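Local atomic coordinates of lasso peptide isopeptidase AtxE2 (Asticcacaulis excentricus, PDB entry 5TXE), a protein that hydrolyses the isopeptide bond of the lasso peptides astexin-2 and astexin-3, turning these threaded substrates into linear peptides. Residues 403-408 with 511-516; 415-420 with 504-509; 420-425 with 429-434; 543-548 with 659-664. The protein carries 1 engineered substitution. All blocks are in the same frame, centred on the assembly; numbering follows the deposited sequence. Where two conformers were deposited one is given.

Interaction 1: 403-408 with 511-516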
loop_
_atom_site.group_PDB
_atom_site.type_symbol
_atom_site.label_atom_id
_atom_site.label_comp_id
_atom_site.label_asym_id
_atom_site.label_seq_id
_atom_site.Cartn_x
_atom_site.Cartn_y
_atom_site.Cartn_z
ATOM N N GLU A 403 -18.068 12.260 -4.632
ATOM C CA GLU A 403 -19.307 11.582 -4.430
ATOM C C GLU A 403 -19.051 10.076 -4.538
ATOM O O GLU A 403 -18.483 9.614 -5.514
ATOM C CB GLU A 403 -20.272 12.076 -5.504
ATOM C CG GLU A 403 -21.246 11.034 -5.966
ATOM C CD GLU A 403 -22.185 11.511 -7.087
ATOM O OE1 GLU A 403 -21.987 12.649 -7.667
ATOM O OE2 GLU A 403 -23.109 10.690 -7.386
ATOM N N ARG A 404 -19.470 9.299 -3.555
ATOM C CA ARG A 404 -19.287 7.862 -3.621
ATOM C C ARG A 404 -20.335 7.188 -4.473
ATOM O O ARG A 404 -21.502 7.392 -4.231
ATOM C CB ARG A 404 -19.362 7.257 -2.256
ATOM C CG ARG A 404 -19.084 5.760 -2.274
ATOM C CD ARG A 404 -18.405 5.328 -0.989
ATOM N NE ARG A 404 -17.007 5.754 -0.916
ATOM C CZ ARG A 404 -16.155 5.375 0.034
ATOM N NH1 ARG A 404 -16.531 4.536 1.009
ATOM N NH2 ARG A 404 -14.915 5.808 -0.005
ATOM N N LEU A 405 -19.896 6.400 -5.460
ATOM C CA LEU A 405 -20.736 5.692 -6.410
ATOM C C LEU A 405 -20.898 4.268 -5.934
ATOM O O LEU A 405 -19.945 3.673 -5.400
ATOM C CB LEU A 405 -20.096 5.596 -7.819
ATOM C CG LEU A 405 -19.698 6.861 -8.546
ATOM C CD1 LEU A 405 -18.876 6.501 -9.778
ATOM C CD2 LEU A 405 -20.918 7.644 -8.953
ATOM N N THR A 406 -22.070 3.702 -6.231
ATOM C CA THR A 406 -22.359 2.336 -5.930
ATOM C C THR A 406 -23.171 1.701 -7.007
ATOM O O THR A 406 -24.071 2.305 -7.605
ATOM C CB THR A 406 -23.162 2.202 -4.624
ATOM O OG1 THR A 406 -24.343 2.969 -4.739
ATOM C CG2 THR A 406 -22.357 2.677 -3.380
ATOM N N LEU A 407 -22.830 0.460 -7.288
ATOM C CA LEU A 407 -23.589 -0.294 -8.208
ATOM C C LEU A 407 -23.324 -1.789 -8.001
ATOM O O LEU A 407 -22.443 -2.186 -7.209
ATOM C CB LEU A 407 -23.329 0.139 -9.651
ATOM C CG LEU A 407 -21.930 0.011 -10.266
ATOM C CD1 LEU A 407 -21.571 -1.415 -10.683
ATOM C CD2 LEU A 407 -21.888 0.923 -11.503
ATOM N N ARG A 408 -24.145 -2.603 -8.653
ATOM C CA ARG A 408 -23.951 -4.014 -8.626
ATOM C C ARG A 408 -23.530 -4.253 -10.028
ATOM O O ARG A 408 -24.126 -3.682 -10.936
ATOM C CB ARG A 408 -25.229 -4.764 -8.301
ATOM C CG ARG A 408 -24.966 -6.233 -8.007
ATOM C CD ARG A 408 -26.238 -6.980 -7.611
ATOM N NE ARG A 408 -26.787 -6.622 -6.299
ATOM C CZ ARG A 408 -26.338 -7.078 -5.138
ATOM N NH1 ARG A 408 -25.266 -7.869 -5.065
ATOM N NH2 ARG A 408 -26.929 -6.707 -4.012
ATOM N N ASP A 511 -21.753 7.912 -18.029
ATOM C CA ASP A 511 -22.242 8.307 -19.359
ATOM C C ASP A 511 -23.766 8.620 -19.366
ATOM O O ASP A 511 -24.172 9.660 -19.808
ATOM C CB ASP A 511 -21.940 7.210 -20.366
ATOM C CG ASP A 511 -22.290 7.599 -21.807
ATOM O OD1 ASP A 511 -22.622 8.760 -22.093
ATOM O OD2 ASP A 511 -22.227 6.703 -22.679
ATOM N N ARG A 512 -24.569 7.738 -18.800
ATOM C CA ARG A 512 -26.014 7.963 -18.668
ATOM C C ARG A 512 -26.309 9.193 -17.844
ATOM O O ARG A 512 -27.225 9.906 -18.155
ATOM C CB ARG A 512 -26.701 6.744 -18.030
ATOM C CG ARG A 512 -26.770 5.578 -18.999
ATOM C CD ARG A 512 -27.483 4.335 -18.435
ATOM N NE ARG A 512 -26.751 3.085 -18.740
ATOM C CZ ARG A 512 -26.582 2.582 -19.978
ATOM N NH1 ARG A 512 -27.070 3.230 -21.041
ATOM N NH2 ARG A 512 -25.914 1.435 -20.167
ATOM N N ARG A 513 -25.539 9.467 -16.795
ATOM C CA ARG A 513 -25.749 10.673 -16.026
ATOM C C ARG A 513 -25.327 11.948 -16.788
ATOM O O ARG A 513 -25.547 13.042 -16.298
ATOM C CB ARG A 513 -25.042 10.596 -14.667
ATOM C CG ARG A 513 -25.725 9.561 -13.763
ATOM C CD ARG A 513 -24.902 9.155 -12.559
ATOM N NE ARG A 513 -24.478 10.332 -11.816
ATOM C CZ ARG A 513 -24.012 10.314 -10.570
ATOM N NH1 ARG A 513 -23.929 9.176 -9.870
ATOM N NH2 ARG A 513 -23.618 11.456 -10.020
ATOM N N GLY A 514 -24.755 11.832 -17.978
ATOM C CA GLY A 514 -24.327 13.020 -18.683
ATOM C C GLY A 514 -23.104 13.670 -18.061
ATOM O O GLY A 514 -22.815 14.831 -18.326
ATOM N N VAL A 515 -22.363 12.939 -17.236
ATOM C CA VAL A 515 -21.166 13.505 -16.595
ATOM C C VAL A 515 -19.885 13.421 -17.480
ATOM O O VAL A 515 -19.002 14.279 -17.417
ATOM C CB VAL A 515 -20.916 12.810 -15.252
ATOM C CG1 VAL A 515 -19.628 13.296 -14.619
ATOM C CG2 VAL A 515 -22.098 13.042 -14.349
ATOM N N ILE A 516 -19.785 12.416 -18.325
ATOM C CA ILE A 516 -18.535 12.194 -19.079
ATOM C C ILE A 516 -18.780 11.943 -20.534
ATOM O O ILE A 516 -19.868 11.530 -20.940
ATOM C CB ILE A 516 -17.777 10.966 -18.568
ATOM C CG1 ILE A 516 -18.654 9.721 -18.639
ATOM C CG2 ILE A 516 -17.372 11.139 -17.124
ATOM C CD1 ILE A 516 -18.016 8.533 -19.290
#
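E403 and R513 meet from opposite directions in a salt bridge that ties strand 401-408 to the turn following helix 494-512. R513 uses the end of its guanidinium, and both terminal nitrogens converge on one carboxylate oxygen: NH2 lies 2.8 Å and NH1 3.0 Å from E403 OE2. The acceptor sits almost in the guanidinium plane. The carboxylate is less well aligned, its plane being turned 32° from that of the guanidinium. NH2 meets OE2 on the syn side, while NH1 reaches it from above the carboxylate, on the same face. E403 OE1 receives only a weak bond, 3.1 Å from R513 NH2, so the grip is uneven between the two oxygens. A bend at chi3 (53°) in an otherwise long chain swings the guanidinium toward the strand. One methyl of L405 approaches the guanidinium obliquely, CD2 lying 3.5 Å from R513 NH1. Behind the arginine the helix ends in a Schellman motif: G514, at positive phi as suits glycine, gives its N to D511 O at 2.9 Å. D511 OD1 in turn pairs with R430, and the strand is held by backbone bonds of E403 to L419 and of L405 to S417. Long, flexible glutamate and arginine chains suit this span, E403 CA lying 13.3 Å from R513 CA. The chemistry implies an electrostatic tether rather than close packing, each charge probably helping to keep the other ionised.

Interaction 2: 415-420 with 504-509; sequences VFSDLV and EDLIDD
V415 begins the contact, pointing its side chain at helix 494-512, where CG1 comes within 4.5 Å of L506 CD1. This is a loose apolar touch, and a beta-branched valine suits the strand that provides it. F416, next along, turns its side chain to the other side of the sheet, where its ring stacks on that of H468. S417 points back at the helix and places OG 3.8 Å from L506 CD1, the closest approach between the two segments; its side chain is also about 9 Å from that of the catalytically important Y438. S417 OG donates to F416 O at 2.6 Å, in a strongly bent arrangement (C=O...OG 99°) with the donor tilted from the carbonyl plane, and it also makes a hydrogen bond with the backbone N of H468. With chi1 at -71°, OG lies beside its own backbone N, which lets it serve these polar partners while a leucine methyl packs on it. Serine is thus small enough for the helix to come near, S417 CA lying 8.6 Å from L506 CA, and polar without burying an unmet hydroxyl. Farther on, L419 packs on L510, one turn along the same helix from L506. L506 also touches L407, L465 and F467, so helix 494-512 lies over strands 401-408, 414-421 and 463-467 on one face of the alpha/beta-hydrolase sheet.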
loop_
_atom_site.group_PDB
_atom_site.type_symbol
_atom_site.label_atom_id
_atom_site.label_comp_id
_atom_site.label_asym_id
_atom_site.label_seq_id
_atom_site.Cartn_x
_atom_site.Cartn_y
_atom_site.Cartn_z
ATOM N N VAL A 415 -20.177 -3.090 -5.865
ATOM C CA VAL A 415 -19.024 -2.292 -6.193
ATOM C C VAL A 415 -19.168 -0.906 -5.582
ATOM O O VAL A 415 -20.254 -0.337 -5.626
ATOM C CB VAL A 415 -18.967 -2.107 -7.694
ATOM C CG1 VAL A 415 -17.833 -1.148 -8.071
ATOM C CG2 VAL A 415 -18.795 -3.452 -8.369
ATOM N N PHE A 416 -18.092 -0.361 -5.010
ATOM C CA PHE A 416 -18.072 1.086 -4.819
ATOM C C PHE A 416 -16.870 1.702 -5.543
ATOM O O PHE A 416 -15.907 0.985 -5.897
ATOM C CB PHE A 416 -18.136 1.453 -3.339
ATOM C CG PHE A 416 -16.796 1.413 -2.611
ATOM C CD1 PHE A 416 -16.349 0.257 -1.997
ATOM C CD2 PHE A 416 -16.023 2.570 -2.503
ATOM C CE1 PHE A 416 -15.153 0.230 -1.283
ATOM C CE2 PHE A 416 -14.810 2.561 -1.827
ATOM C CZ PHE A 416 -14.378 1.389 -1.205
ATOM N N SER A 417 -16.965 3.001 -5.785
ATOM C CA SER A 417 -15.856 3.800 -6.248
ATOM C C SER A 417 -16.156 5.244 -5.968
ATOM O O SER A 417 -17.269 5.548 -5.598
ATOM C CB SER A 417 -15.662 3.591 -7.740
ATOM O OG SER A 417 -15.152 2.295 -7.979
ATOM N N ASP A 418 -15.175 6.136 -6.108
ATOM C CA ASP A 418 -15.368 7.557 -5.851
ATOM C C ASP A 418 -15.256 8.356 -7.129
ATOM O O ASP A 418 -14.376 8.113 -7.920
ATOM C CB ASP A 418 -14.395 8.053 -4.781
ATOM C CG ASP A 418 -14.754 7.523 -3.351
ATOM O OD1 ASP A 418 -15.929 7.728 -2.903
ATOM O OD2 ASP A 418 -13.892 6.882 -2.681
ATOM N N LEU A 419 -16.217 9.257 -7.355
ATOM C CA LEU A 419 -16.227 10.170 -8.441
ATOM C C LEU A 419 -15.718 11.496 -7.907
ATOM O O LEU A 419 -16.190 11.990 -6.895
ATOM C CB LEU A 419 -17.617 10.293 -9.005
ATOM C CG LEU A 419 -17.785 11.388 -10.048
ATOM C CD1 LEU A 419 -16.962 11.080 -11.284
ATOM C CD2 LEU A 419 -19.256 11.599 -10.441
ATOM N N VAL A 420 -14.748 12.080 -8.603
ATOM C CA VAL A 420 -14.210 13.364 -8.208
ATOM C C VAL A 420 -14.433 14.326 -9.321
ATOM O O VAL A 420 -14.120 14.011 -10.472
ATOM C CB VAL A 420 -12.721 13.239 -7.952
ATOM C CG1 VAL A 420 -12.148 14.510 -7.348
ATOM C CG2 VAL A 420 -12.442 12.028 -7.054
ATOM N N GLU A 504 -16.325 -0.834 -17.291
ATOM C CA GLU A 504 -17.278 -0.521 -18.339
ATOM C C GLU A 504 -18.674 -0.182 -17.734
ATOM O O GLU A 504 -19.286 0.781 -18.157
ATOM C CB GLU A 504 -17.351 -1.631 -19.363
ATOM C CG GLU A 504 -16.074 -1.761 -20.212
ATOM C CD GLU A 504 -16.053 -2.995 -21.119
ATOM O OE1 GLU A 504 -16.967 -3.860 -21.006
ATOM O OE2 GLU A 504 -15.135 -3.104 -21.975
ATOM N N ASP A 505 -19.097 -0.873 -16.683
ATOM C CA ASP A 505 -20.350 -0.520 -15.978
ATOM C C ASP A 505 -20.267 0.870 -15.381
ATOM O O ASP A 505 -21.179 1.669 -15.539
ATOM C CB ASP A 505 -20.666 -1.529 -14.866
ATOM C CG ASP A 505 -20.910 -2.941 -15.404
ATOM O OD1 ASP A 505 -21.306 -3.061 -16.574
ATOM O OD2 ASP A 505 -20.708 -3.949 -14.674
ATOM N N LEU A 506 -19.155 1.191 -14.723
ATOM C CA LEU A 506 -19.027 2.507 -14.130
ATOM C C LEU A 506 -19.022 3.599 -15.181
ATOM O O LEU A 506 -19.586 4.680 -14.973
ATOM C CB LEU A 506 -17.790 2.632 -13.248
ATOM C CG LEU A 506 -17.865 1.765 -12.026
ATOM C CD1 LEU A 506 -16.476 1.501 -11.418
ATOM C CD2 LEU A 506 -18.779 2.459 -11.011
ATOM N N ILE A 507 -18.328 3.342 -16.267
ATOM C CA ILE A 507 -18.239 4.334 -17.312
ATOM C C ILE A 507 -19.646 4.542 -17.876
ATOM O O ILE A 507 -20.061 5.677 -18.092
ATOM C CB ILE A 507 -17.268 3.879 -18.431
ATOM C CG1 ILE A 507 -15.812 3.892 -17.912
ATOM C CG2 ILE A 507 -17.355 4.766 -19.636
ATOM C CD1 ILE A 507 -14.856 3.237 -18.877
ATOM N N ASP A 508 -20.336 3.446 -18.174
ATOM C CA ASP A 508 -21.702 3.538 -18.711
ATOM C C ASP A 508 -22.615 4.303 -17.776
ATOM O O ASP A 508 -23.410 5.095 -18.223
ATOM C CB ASP A 508 -22.311 2.159 -18.964
ATOM C CG ASP A 508 -21.676 1.439 -20.161
ATOM O OD1 ASP A 508 -21.001 2.103 -20.987
ATOM O OD2 ASP A 508 -21.837 0.204 -20.271
ATOM N N ASP A 509 -22.485 4.082 -16.483
ATOM C CA ASP A 509 -23.268 4.844 -15.527
ATOM C C ASP A 509 -23.016 6.336 -15.668
ATOM O O ASP A 509 -23.943 7.134 -15.715
ATOM C CB ASP A 509 -22.925 4.376 -14.093
ATOM C CG ASP A 509 -23.751 5.090 -12.996
ATOM O OD1 ASP A 509 -24.913 4.724 -12.792
ATOM O OD2 ASP A 509 -23.235 5.992 -12.298
#

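Interaction 3: 420-425 with 429-434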
loop_
_atom_site.group_PDB
_atom_site.type_symbol
_atom_site.label_atom_id
_atom_site.label_comp_id
_atom_site.label_asym_id
_atom_site.label_seq_id
_atom_site.Cartn_x
_atom_site.Cartn_y
_atom_site.Cartn_z
ATOM N N VAL A 420 -14.748 12.080 -8.603
ATOM C CA VAL A 420 -14.210 13.364 -8.208
ATOM C C VAL A 420 -14.433 14.326 -9.321
ATOM O O VAL A 420 -14.120 14.011 -10.472
ATOM C CB VAL A 420 -12.721 13.239 -7.952
ATOM C CG1 VAL A 420 -12.148 14.510 -7.348
ATOM C CG2 VAL A 420 -12.442 12.028 -7.054
ATOM N N LEU A 421 -14.992 15.500 -9.039
ATOM C CA LEU A 421 -15.283 16.468 -10.110
ATOM C C LEU A 421 -14.525 17.741 -9.904
ATOM O O LEU A 421 -14.229 18.115 -8.787
ATOM C CB LEU A 421 -16.769 16.787 -10.156
ATOM C CG LEU A 421 -17.615 15.546 -10.481
ATOM C CD1 LEU A 421 -19.115 15.754 -10.186
ATOM C CD2 LEU A 421 -17.441 15.155 -11.922
ATOM N N PRO A 422 -14.243 18.456 -10.978
ATOM C CA PRO A 422 -13.536 19.710 -10.814
ATOM C C PRO A 422 -14.280 20.661 -9.912
ATOM O O PRO A 422 -15.498 20.641 -9.915
ATOM C CB PRO A 422 -13.513 20.291 -12.211
ATOM C CG PRO A 422 -13.777 19.149 -13.121
ATOM C CD PRO A 422 -14.613 18.174 -12.370
ATOM N N PRO A 423 -13.559 21.480 -9.128
ATOM C CA PRO A 423 -14.215 22.484 -8.254
ATOM C C PRO A 423 -15.351 23.360 -8.888
ATOM O O PRO A 423 -16.363 23.593 -8.232
ATOM C CB PRO A 423 -13.036 23.354 -7.781
ATOM C CG PRO A 423 -11.798 22.540 -8.020
ATOM C CD PRO A 423 -12.101 21.675 -9.200
ATOM N N ASP A 424 -15.189 23.789 -10.141
ATOM C CA ASP A 424 -16.161 24.680 -10.816
ATOM C C ASP A 424 -17.171 23.881 -11.639
ATOM O O ASP A 424 -17.759 24.404 -12.580
ATOM C CB ASP A 424 -15.424 25.706 -11.711
ATOM C CG ASP A 424 -14.734 25.051 -12.947
ATOM O OD1 ASP A 424 -14.521 23.812 -12.964
ATOM O OD2 ASP A 424 -14.385 25.783 -13.904
ATOM N N TYR A 425 -17.376 22.610 -11.307
ATOM C CA TYR A 425 -18.218 21.766 -12.142
ATOM C C TYR A 425 -19.638 22.264 -12.188
ATOM O O TYR A 425 -20.290 22.302 -11.153
ATOM C CB TYR A 425 -18.234 20.313 -11.653
ATOM C CG TYR A 425 -19.075 19.438 -12.552
ATOM C CD1 TYR A 425 -18.739 19.301 -13.896
ATOM C CD2 TYR A 425 -20.195 18.760 -12.084
ATOM C CE1 TYR A 425 -19.474 18.488 -14.757
ATOM C CE2 TYR A 425 -20.948 17.938 -12.939
ATOM C CZ TYR A 425 -20.593 17.798 -14.276
ATOM O OH TYR A 425 -21.344 17.008 -15.145
ATOM N N THR A 429 -22.334 19.656 -18.157
ATOM C CA THR A 429 -21.036 19.681 -18.795
ATOM C C THR A 429 -20.579 18.228 -18.945
ATOM O O THR A 429 -20.463 17.532 -17.928
ATOM C CB THR A 429 -20.024 20.444 -17.882
ATOM O OG1 THR A 429 -20.537 21.744 -17.568
ATOM C CG2 THR A 429 -18.639 20.584 -18.539
ATOM N N ARG A 430 -20.308 17.769 -20.174
ATOM C CA ARG A 430 -19.723 16.420 -20.358
ATOM C C ARG A 430 -18.206 16.453 -20.326
ATOM O O ARG A 430 -17.601 17.013 -21.214
ATOM C CB ARG A 430 -20.100 15.808 -21.669
ATOM C CG ARG A 430 -21.360 14.998 -21.606
ATOM C CD ARG A 430 -21.574 14.196 -22.879
ATOM N NE ARG A 430 -22.931 13.698 -22.879
ATOM C CZ ARG A 430 -23.354 12.589 -22.268
ATOM N NH1 ARG A 430 -22.546 11.781 -21.586
ATOM N NH2 ARG A 430 -24.633 12.289 -22.339
ATOM N N LEU A 431 -17.597 15.837 -19.318
ATOM C CA LEU A 431 -16.123 15.906 -19.107
ATOM C C LEU A 431 -15.321 14.711 -19.662
ATOM O O LEU A 431 -15.836 13.632 -19.778
ATOM C CB LEU A 431 -15.833 15.975 -17.628
ATOM C CG LEU A 431 -16.385 17.223 -16.942
ATOM C CD1 LEU A 431 -16.310 17.010 -15.461
ATOM C CD2 LEU A 431 -15.623 18.496 -17.307
ATOM N N PRO A 432 -14.041 14.923 -19.992
ATOM C CA PRO A 432 -13.164 13.757 -20.156
ATOM C C PRO A 432 -12.940 13.109 -18.791
ATOM O O PRO A 432 -13.037 13.752 -17.747
ATOM C CB PRO A 432 -11.893 14.359 -20.726
ATOM C CG PRO A 432 -11.836 15.737 -20.125
ATOM C CD PRO A 432 -13.303 16.196 -20.085
ATOM N N LEU A 433 -12.738 11.817 -18.802
ATOM C CA LEU A 433 -12.600 11.048 -17.610
ATOM C C LEU A 433 -11.231 10.392 -17.525
ATOM O O LEU A 433 -10.722 9.829 -18.521
ATOM C CB LEU A 433 -13.642 9.949 -17.658
ATOM C CG LEU A 433 -13.653 8.948 -16.485
ATOM C CD1 LEU A 433 -13.946 9.564 -15.151
ATOM C CD2 LEU A 433 -14.637 7.827 -16.745
ATOM N N VAL A 434 -10.674 10.376 -16.325
ATOM C CA VAL A 434 -9.458 9.601 -16.060
ATOM C C VAL A 434 -9.740 8.639 -14.916
ATOM O O VAL A 434 -10.274 9.030 -13.869
ATOM C CB VAL A 434 -8.285 10.522 -15.682
ATOM C CG1 VAL A 434 -7.094 9.691 -15.230
ATOM C CG2 VAL A 434 -7.940 11.412 -16.862
#
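Y425 makes both the polar and much of the apolar contact with 429-434. The one hydrogen bond across the segments runs from Y425 OH to T429 O, 3.0 Å away; it lies in the carbonyl plane, at a C=O...OH angle of 147°, and the acceptor sits at the edge of the ring. Within 420-425, Y425 N bonds P422 O at 3.1 Å, closing a type I turn that suits P423 at its second position, where phi near -60° is wanted. CG of Y425 then stands anti to the backbone N (chi1 -178°), which extends the ring across to the second segment. T429 keeps its hydroxyl for Q426 O and offers CB to the ring instead, 3.7 Å from Y425 CE1.

The apolar contacts gather on a single methyl. L431 CD1 lies 3.6 Å from Y425 CE1, 3.7 Å from P422 CD and 4.2 Å from L421 CD2; the branched end of leucine lets one methyl meet three side chains. In the sheet, strand 463-467 runs between 414-421 and 431-436, and L421 and L433 both pack on its A463. P432 turns to the other face of its strand, where it touches L661 and M662 of helix 643-662.

Interaction 4: 543-548 with 659-664; sequences FAAAVT and FWLMDQ
L661 turns its CG beside the backbone N (chi1 -54°) and sets CD1 anti to CA, a shape that carries CD2 to A544, just before strand 545-548, and to A545, its first residue. The CB of L661 does not point straight at the strand, and the torsions make up the difference. W660, the preceding residue of helix 643-662, needs no such reach, because it touches through CB. The contacts are few and apolar: L661 CD2 lies 3.8 Å from A544 CB and 4.1 Å from A545 CB, and W660 CB lies 4.0 Å from A545 CB. Alanine suits both positions because a single methyl permits close approach; the CA atoms of A545 and W660 are 6.6 Å apart. F659 CD2 lies over the centre of one face of the W660 indole, 3.6 Å above its plane, and W656 packs edge-to-face with it. L661 O accepts a hydrogen bond from R520. On the strand side A545 pairs with L523 within the central sheet. With no hydrogen bond or charge between the two segments, the contact depends on shape and on burial of hydrocarbon: small residues at the start of the strand and just before it, large ones on the helix, matched in size rather than joined by directional bonds.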
loop_
_atom_site.group_PDB
_atom_site.type_symbol
_atom_site.label_atom_id
_atom_site.label_comp_id
_atom_site.label_asym_id
_atom_site.label_seq_id
_atom_site.Cartn_x
_atom_site.Cartn_y
_atom_site.Cartn_z
ATOM N N PHE A 543 -10.940 2.858 -24.273
ATOM C CA PHE A 543 -9.992 3.844 -23.709
ATOM C C PHE A 543 -9.288 4.670 -24.747
ATOM O O PHE A 543 -8.723 4.150 -25.657
ATOM C CB PHE A 543 -9.024 3.087 -22.809
ATOM C CG PHE A 543 -9.739 2.324 -21.745
ATOM C CD1 PHE A 543 -10.355 3.000 -20.716
ATOM C CD2 PHE A 543 -9.825 0.988 -21.784
ATOM C CE1 PHE A 543 -11.022 2.329 -19.743
ATOM C CE2 PHE A 543 -10.508 0.306 -20.815
ATOM C CZ PHE A 543 -11.093 0.986 -19.795
ATOM N N ALA A 544 -9.302 5.979 -24.616
ATOM C CA ALA A 544 -8.666 6.804 -25.602
ATOM C C ALA A 544 -7.191 7.161 -25.266
ATOM O O ALA A 544 -6.491 7.766 -26.108
ATOM C CB ALA A 544 -9.448 8.073 -25.757
ATOM N N ALA A 545 -6.761 6.884 -24.039
ATOM C CA ALA A 545 -5.349 7.122 -23.607
ATOM C C ALA A 545 -5.072 6.377 -22.320
ATOM O O ALA A 545 -6.023 6.079 -21.562
ATOM C CB ALA A 545 -5.076 8.592 -23.452
ATOM N N ALA A 546 -3.816 5.991 -22.115
ATOM C CA ALA A 546 -3.457 5.259 -20.927
ATOM C C ALA A 546 -2.069 5.599 -20.426
ATOM O O ALA A 546 -1.219 6.071 -21.203
ATOM C CB ALA A 546 -3.606 3.786 -21.159
ATOM N N VAL A 547 -1.880 5.398 -19.117
ATOM C CA VAL A 547 -0.634 5.501 -18.454
ATOM C C VAL A 547 -0.486 4.283 -17.573
ATOM O O VAL A 547 -1.447 3.862 -16.948
ATOM C CB VAL A 547 -0.554 6.751 -17.596
ATOM C CG1 VAL A 547 0.788 6.796 -16.864
ATOM C CG2 VAL A 547 -0.689 7.994 -18.479
ATOM N N THR A 548 0.709 3.678 -17.560
ATOM C CA THR A 548 1.016 2.565 -16.657
ATOM C C THR A 548 2.404 2.778 -16.043
ATOM O O THR A 548 3.248 3.421 -16.651
ATOM C CB THR A 548 0.905 1.222 -17.388
ATOM O OG1 THR A 548 1.156 0.187 -16.482
ATOM C CG2 THR A 548 1.951 1.039 -18.484
ATOM N N PHE A 659 -3.148 16.434 -23.216
ATOM C CA PHE A 659 -2.791 16.403 -24.612
ATOM C C PHE A 659 -3.763 15.517 -25.397
ATOM O O PHE A 659 -4.301 15.958 -26.403
ATOM C CB PHE A 659 -1.310 15.965 -24.818
ATOM C CG PHE A 659 -0.864 15.873 -26.274
ATOM C CD1 PHE A 659 -0.412 16.964 -26.937
ATOM C CD2 PHE A 659 -0.936 14.682 -26.948
ATOM C CE1 PHE A 659 -0.046 16.880 -28.276
ATOM C CE2 PHE A 659 -0.538 14.575 -28.254
ATOM C CZ PHE A 659 -0.092 15.669 -28.919
ATOM N N TRP A 660 -3.970 14.278 -24.969
ATOM C CA TRP A 660 -4.727 13.361 -25.750
ATOM C C TRP A 660 -6.192 13.480 -25.546
ATOM O O TRP A 660 -6.934 13.184 -26.480
ATOM C CB TRP A 660 -4.365 11.945 -25.444
ATOM C CG TRP A 660 -2.947 11.614 -25.802
ATOM C CD1 TRP A 660 -1.896 11.472 -24.947
ATOM C CD2 TRP A 660 -2.459 11.326 -27.105
ATOM N NE1 TRP A 660 -0.771 11.089 -25.650
ATOM C CE2 TRP A 660 -1.098 11.008 -26.981
ATOM C CE3 TRP A 660 -3.051 11.321 -28.376
ATOM C CZ2 TRP A 660 -0.317 10.687 -28.062
ATOM C CZ3 TRP A 660 -2.276 11.008 -29.459
ATOM C CH2 TRP A 660 -0.906 10.700 -29.293
ATOM N N LEU A 661 -6.649 13.866 -24.353
ATOM C CA LEU A 661 -8.083 13.935 -24.092
ATOM C C LEU A 661 -8.669 15.320 -24.156
ATOM O O LEU A 661 -9.859 15.410 -24.272
ATOM C CB LEU A 661 -8.450 13.351 -22.737
ATOM C CG LEU A 661 -7.980 11.936 -22.472
ATOM C CD1 LEU A 661 -8.360 11.527 -21.055
ATOM C CD2 LEU A 661 -8.492 10.900 -23.430
ATOM N N MET A 662 -7.860 16.389 -24.049
ATOM C CA MET A 662 -8.328 17.763 -24.204
ATOM C C MET A 662 -7.693 18.502 -25.382
ATOM O O MET A 662 -8.104 19.613 -25.646
ATOM C CB MET A 662 -8.068 18.585 -22.922
ATOM C CG MET A 662 -8.884 18.151 -21.703
ATOM S SD MET A 662 -8.347 19.043 -20.267
ATOM C CE MET A 662 -9.482 18.561 -19.015
ATOM N N ASP A 663 -6.736 17.893 -26.102
ATOM C CA ASP A 663 -6.003 18.557 -27.177
ATOM C C ASP A 663 -5.362 19.856 -26.680
ATOM O O ASP A 663 -5.307 20.821 -27.389
ATOM C CB ASP A 663 -6.927 18.782 -28.392
ATOM C CG ASP A 663 -7.528 17.448 -28.953
ATOM O OD1 ASP A 663 -6.853 16.385 -28.911
ATOM O OD2 ASP A 663 -8.685 17.473 -29.430
ATOM N N GLN A 664 -4.895 19.857 -25.438
ATOM C CA GLN A 664 -4.253 21.030 -24.871
ATOM C C GLN A 664 -2.826 20.749 -24.478
ATOM O O GLN A 664 -2.495 19.637 -24.045
ATOM C CB GLN A 664 -4.973 21.451 -23.603
ATOM C CG GLN A 664 -6.102 22.439 -23.862
ATOM C CD GLN A 664 -7.054 22.486 -22.696
ATOM O OE1 GLN A 664 -6.677 22.173 -21.564
ATOM N NE2 GLN A 664 -8.299 22.850 -22.959
#

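All four interactions belong to one eight-stranded mixed sheet of the alpha/beta-hydrolase domain and the helices packed on it. Interactions 1 and 2 lie 5 Å apart between centres and share helix 494-512, reached from the neighbouring strands 401-408 and 414-421. Interaction 3 shares V420 with interaction 2 and touches interaction 1 where V515 O meets L431 N at 2.8 Å. Along the chain it is nested inside the loops closed by both. Interaction 4 comes later, 15 Å from interaction 3 between centres, and meets it through P432, V434, L661 and M662. Helices 494-512 and 643-662 are thus both joined to the central sheet of the catalytic domain.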